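Microcompartments protein (Desulfitobacterium hafniense, PDB 3NWG) is probably a shell protein of a bacterial microcompartment, with two BMC domains in tandem in one chain. Local coordinates at residues Pro75-Pro79 against Gln80-Ala84. Residues are numbered along the deposited sequence; the frame is centred on the assembly and turned at random.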
loop_
_atom_site.group_PDB
_atom_site.type_symbol
_atom_site.label_atom_id
_atom_site.label_comp_id
_atom_site.label_asym_id
_atom_site.label_seq_id
_atom_site.Cartn_x
_atom_site.Cartn_y
_atom_site.Cartn_z
ATOM N N PRO A 75 -21.965 -2.028 27.420
ATOM C CA PRO A 75 -22.053 -0.736 28.091
ATOM C C PRO A 75 -20.815 -0.418 28.916
ATOM O O PRO A 75 -20.182 -1.322 29.472
ATOM C CB PRO A 75 -23.245 -0.919 29.026
ATOM C CG PRO A 75 -23.233 -2.379 29.335
ATOM C CD PRO A 75 -22.890 -3.009 28.011
ATOM N N ASN A 76 -20.494 0.869 29.006
ATOM C CA ASN A 76 -19.390 1.354 29.838
ATOM C C ASN A 76 -18.086 0.710 29.415
ATOM O O ASN A 76 -17.347 0.177 30.242
ATOM C CB ASN A 76 -19.659 1.110 31.334
ATOM C CG ASN A 76 -21.116 1.410 31.735
ATOM O OD1 ASN A 76 -21.729 2.410 31.304
ATOM N ND2 ASN A 76 -21.678 0.532 32.568
ATOM N N VAL A 77 -17.830 0.742 28.110
ATOM C CA VAL A 77 -16.631 0.150 27.550
ATOM C C VAL A 77 -15.420 1.023 27.858
ATOM O O VAL A 77 -15.520 2.257 27.878
ATOM C CB VAL A 77 -16.765 -0.072 26.034
ATOM C CG1 VAL A 77 -16.846 1.265 25.292
ATOM C CG2 VAL A 77 -15.590 -0.908 25.515
ATOM N N HIS A 78 -14.286 0.376 28.108
ATOM C CA HIS A 78 -13.070 1.083 28.439
ATOM C C HIS A 78 -12.568 1.893 27.242
ATOM O O HIS A 78 -12.493 1.375 26.131
ATOM C CB HIS A 78 -12.010 0.091 28.903
ATOM C CG HIS A 78 -10.884 0.725 29.653
ATOM N ND1 HIS A 78 -9.804 1.306 29.022
ATOM C CD2 HIS A 78 -10.679 0.890 30.984
ATOM C CE1 HIS A 78 -8.976 1.791 29.932
ATOM N NE2 HIS A 78 -9.486 1.555 31.131
ATOM N N PRO A 79 -12.217 3.172 27.459
ATOM C CA PRO A 79 -11.781 4.040 26.357
ATOM C C PRO A 79 -10.712 3.429 25.460
ATOM O O PRO A 79 -10.667 3.746 24.273
ATOM C CB PRO A 79 -11.217 5.282 27.064
ATOM C CG PRO A 79 -11.319 5.021 28.521
ATOM C CD PRO A 79 -12.272 3.898 28.734
ATOM N N GLN A 80 -9.871 2.559 26.017
ATOM C CA GLN A 80 -8.755 1.987 25.267
ATOM C C GLN A 80 -9.197 0.931 24.285
ATOM O O GLN A 80 -8.569 0.752 23.255
ATOM C CB GLN A 80 -7.713 1.393 26.202
ATOM C CG GLN A 80 -6.769 2.418 26.797
ATOM C CD GLN A 80 -5.567 1.780 27.436
ATOM O OE1 GLN A 80 -5.656 1.172 28.507
ATOM N NE2 GLN A 80 -4.424 1.913 26.778
ATOM N N VAL A 81 -10.270 0.223 24.610
ATOM C CA VAL A 81 -10.858 -0.721 23.678
ATOM C C VAL A 81 -11.240 -0.011 22.375
ATOM O O VAL A 81 -10.970 -0.514 21.281
ATOM C CB VAL A 81 -12.089 -1.410 24.274
ATOM C CG1 VAL A 81 -12.778 -2.261 23.219
ATOM C CG2 VAL A 81 -11.697 -2.240 25.506
ATOM N N LEU A 82 -11.842 1.168 22.494
ATOM C CA LEU A 82 -12.296 1.897 21.317
ATOM C C LEU A 82 -11.117 2.370 20.479
ATOM O O LEU A 82 -11.065 2.106 19.281
ATOM C CB LEU A 82 -13.203 3.066 21.702
ATOM C CG LEU A 82 -14.405 2.679 22.560
ATOM C CD1 LEU A 82 -14.978 3.903 23.225
ATOM C CD2 LEU A 82 -15.472 1.911 21.766
ATOM N N THR A 83 -10.161 3.041 21.106
ATOM C CA THR A 83 -9.004 3.519 20.368
ATOM C C THR A 83 -8.226 2.348 19.726
ATOM O O THR A 83 -7.769 2.457 18.592
ATOM C CB THR A 83 -8.092 4.437 21.231
ATOM O OG1 THR A 83 -7.798 3.800 22.476
ATOM C CG2 THR A 83 -8.785 5.762 21.537
ATOM N N ALA A 84 -8.113 1.225 20.434
ATOM C CA ALA A 84 -7.420 0.049 19.908
ATOM C C ALA A 84 -8.095 -0.473 18.649
ATOM O O ALA A 84 -7.421 -0.717 17.643
ATOM C CB ALA A 84 -7.327 -1.053 20.958
#
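Gln80 meets His78 through its backbone: Gln80 N donates to His78 ND1 at 3.3 Å. The N-H points almost straight at the acceptor (164°), while the donor nitrogen is tilted somewhat out of the ring plane. This identifies His78 as the N-cap of helix 79-85, and because ND1 accepts here, any ring proton is expected on NE2. Chi1 accounts for the reach: CG of His78 is anti to its backbone N (chi1 -162°), which swings the ring alongside the Gln80 side chain, pointing the same way. Gln80 CB lies 3.5 Å from His78 ND1, and the amide plane is turned 51° from the ring, so the two flat groups do not stack. Pro79 CD lies over one face of the imidazole, offset toward its rim.

Val81 N continues the helix start by donating to His78 O, an i to i+3 bond of 2.9 Å. Its side chain takes up the apolar contact, with Val81 CB 3.7 Å from Val77 CG2. Leu82 presents both methyls to the other branch of the same valine, CD1 being 3.8 Å from Val77 CG1. Val77 thus spreads its two methyls between successive residues of the first turn. Thr83 N donates to Pro79 O at 3.3 Å, the first regular i to i+4 bond. Thr83 OG1 and Ala84 N both donate to Gln80 O, from the same face of its carbonyl plane.

Residues 75-79 lead from strand 68-74 into helix 79-85: Val77 also packs on Ile5 of strand 4-10, His78 N hydrogen-bonds to the carboxylate of Asp113 in helix 105-117, and Val81 and Ala84 lie against strand 122-127, joining the two BMC domains.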